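Local coordinates for alanine racemase 1 (Caldanaerobacter subterraneus subsp. tengcongensis MB4, PDB 4Y2W), which belongs to the alanine racemase family and pairs an N-terminal TIM barrel with a C-terminal beta domain in a two-chain assembly, at residues A[174-177]-A[178-181]. The protein carries 1 engineered substitution. Sequence-based numbering, arbitrary orientation.
Sequences EDDR and DYCK
The carboxylate of Asp176 lies obliquely against the base of Tyr179, its plane turned 34° from the ring. Tyr179 N comes to this carboxylate from above its plane, 70° out of it, and donates a hydrogen bond to Asp176 OD1 over 3.3 Å. This is an N-cap: Asp176 stands just before helix 177-195, which follows strand 160-166 of the TIM barrel. The Asp176 side chain turns back over the first helical turn because CG is anti to the backbone N (chi1 -176°). OD2 then rests 3.5 Å from Tyr179 CB. The helix dipole and the capping bond would both be expected to stabilise the negative charge of Asp176.

The first helical bonds follow. Cys180 N donates to Asp176 O at 3.1 Å, and Lys181 N to Arg177 O at 2.8 Å. The Asp176 carbonyl also takes a weak bond from Tyr179 N. Further along, the Tyr179 ring makes a cation-pi contact with Lys270 of the second subunit, so the start of this helix takes part in the dimer interface. The ammonium of Lys181 pairs with Asp185, one turn on. Asp175 in the loop forms a salt bridge with Arg177, the first residue of the helix. Arg177 NE donates a bent bond to Asp175 OD1 on its syn side at 2.7 Å. OD1 sits tilted out of the guanidinium plane, while Asp175 OD2 lies in that plane at the edge.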
ATOM      1  N   GLU A 174      -1.524 -25.551   3.957  1.00 53.31           N
ATOM      2  CA  GLU A 174      -0.767 -26.560   3.212  1.00 54.55           C
ATOM      3  C   GLU A 174      -1.336 -27.970   3.424  1.00 55.94           C
ATOM      4  O   GLU A 174      -0.932 -28.919   2.746  1.00 54.66           O
ATOM      5  CB  GLU A 174       0.714 -26.523   3.608  1.00 55.07           C
ATOM      6  CG  GLU A 174       1.496 -25.341   3.043  1.00 55.03           C
ATOM      7  CD  GLU A 174       1.286 -24.031   3.795  1.00 55.51           C
ATOM      8  OE1 GLU A 174       0.542 -24.002   4.800  1.00 54.16           O
ATOM      9  OE2 GLU A 174       1.878 -23.015   3.369  1.00 56.21           O
ATOM     10  N   ASP A 175      -2.261 -28.093   4.375  1.00 57.29           N
ATOM     11  CA  ASP A 175      -2.984 -29.334   4.650  1.00 57.62           C
ATOM     12  C   ASP A 175      -2.062 -30.468   5.107  1.00 56.72           C
ATOM     13  O   ASP A 175      -2.154 -31.596   4.624  1.00 56.95           O
ATOM     14  CB  ASP A 175      -3.824 -29.754   3.434  1.00 58.33           C
ATOM     15  CG  ASP A 175      -4.960 -30.694   3.803  1.00 58.30           C
ATOM     16  OD1 ASP A 175      -5.540 -30.544   4.900  1.00 58.60           O
ATOM     17  OD2 ASP A 175      -5.281 -31.582   2.989  1.00 58.33           O
ATOM     18  N   ASP A 176      -1.166 -30.145   6.036  1.00 56.45           N
ATOM     19  CA  ASP A 176      -0.398 -31.146   6.762  1.00 56.55           C
ATOM     20  C   ASP A 176      -1.248 -31.548   7.960  1.00 59.01           C
ATOM     21  O   ASP A 176      -1.179 -30.926   9.026  1.00 57.44           O
ATOM     22  CB  ASP A 176       0.956 -30.576   7.204  1.00 55.48           C
ATOM     23  CG  ASP A 176       1.849 -31.611   7.876  1.00 54.40           C
ATOM     24  OD1 ASP A 176       1.378 -32.724   8.203  1.00 53.47           O
ATOM     25  OD2 ASP A 176       3.039 -31.299   8.083  1.00 54.40           O
ATOM     26  N   ARG A 177      -2.056 -32.588   7.766  1.00 61.82           N
ATOM     27  CA  ARG A 177      -3.046 -33.010   8.759  1.00 62.64           C
ATOM     28  C   ARG A 177      -2.380 -33.559  10.020  1.00 61.02           C
ATOM     29  O   ARG A 177      -2.869 -33.336  11.128  1.00 61.64           O
ATOM     30  CB  ARG A 177      -3.985 -34.064   8.165  1.00 64.52           C
ATOM     31  CG  ARG A 177      -4.762 -33.602   6.937  1.00 66.41           C
ATOM     32  CD  ARG A 177      -6.196 -33.191   7.254  1.00 68.07           C
ATOM     33  NE  ARG A 177      -6.868 -32.637   6.073  1.00 69.33           N
ATOM     34  CZ  ARG A 177      -8.190 -32.549   5.902  1.00 69.13           C
ATOM     35  NH1 ARG A 177      -9.037 -32.989   6.828  1.00 70.87           N
ATOM     36  NH2 ARG A 177      -8.671 -32.022   4.781  1.00 68.11           N
ATOM     37  N   ASP A 178      -1.270 -34.270   9.845  1.00 59.15           N
ATOM     38  CA  ASP A 178      -0.511 -34.811  10.975  1.00 59.12           C
ATOM     39  C   ASP A 178       0.010 -33.717  11.904  1.00 59.31           C
ATOM     40  O   ASP A 178      -0.016 -33.876  13.125  1.00 60.01           O
ATOM     41  CB  ASP A 178       0.665 -35.664  10.485  1.00 57.41           C
ATOM     42  CG  ASP A 178       0.223 -37.000   9.913  1.00 56.47           C
ATOM     43  OD1 ASP A 178      -0.982 -37.179   9.626  1.00 54.16           O
ATOM     44  OD2 ASP A 178       1.094 -37.878   9.753  1.00 56.31           O
ATOM     45  N   TYR A 179       0.480 -32.613  11.327  1.00 59.82           N
ATOM     46  CA  TYR A 179       0.987 -31.496  12.122  1.00 59.61           C
ATOM     47  C   TYR A 179      -0.150 -30.713  12.778  1.00 60.61           C
ATOM     48  O   TYR A 179      -0.038 -30.309  13.933  1.00 61.33           O
ATOM     49  CB  TYR A 179       1.858 -30.566  11.277  1.00 58.96           C
ATOM     50  CG  TYR A 179       2.835 -29.755  12.099  1.00 59.03           C
ATOM     51  CD1 TYR A 179       3.882 -30.378  12.770  1.00 59.25           C
ATOM     52  CD2 TYR A 179       2.717 -28.373  12.206  1.00 58.57           C
ATOM     53  CE1 TYR A 179       4.783 -29.651  13.526  1.00 59.40           C
ATOM     54  CE2 TYR A 179       3.616 -27.636  12.960  1.00 58.40           C
ATOM     55  CZ  TYR A 179       4.648 -28.281  13.616  1.00 59.18           C
ATOM     56  OH  TYR A 179       5.553 -27.570  14.370  1.00 59.17           O
ATOM     57  N   CYS A 180      -1.243 -30.506  12.049  1.00 61.73           N
ATOM     58  CA  CYS A 180      -2.435 -29.879  12.622  1.00 62.41           C
ATOM     59  C   CYS A 180      -2.975 -30.693  13.802  1.00 63.74           C
ATOM     60  O   CYS A 180      -3.284 -30.138  14.857  1.00 64.80           O
ATOM     61  CB  CYS A 180      -3.526 -29.705  11.562  1.00 62.26           C
ATOM     62  SG  CYS A 180      -3.201 -28.414  10.335  1.00 61.14           S
ATOM     63  N   LYS A 181      -3.082 -32.007  13.621  1.00 64.76           N
ATOM     64  CA  LYS A 181      -3.498 -32.905  14.702  1.00 64.89           C
ATOM     65  C   LYS A 181      -2.507 -32.805  15.864  1.00 62.79           C
ATOM     66  O   LYS A 181      -2.912 -32.747  17.025  1.00 63.03           O
ATOM     67  CB  LYS A 181      -3.601 -34.359  14.203  1.00 66.59           C
ATOM     68  CG  LYS A 181      -4.653 -35.214  14.903  1.00 67.28           C
ATOM     69  CD  LYS A 181      -4.134 -35.879  16.169  1.00 68.16           C
ATOM     70  CE  LYS A 181      -5.238 -36.643  16.893  1.00 68.88           C
ATOM     71  NZ  LYS A 181      -6.306 -35.750  17.433  1.00 68.05           N
TER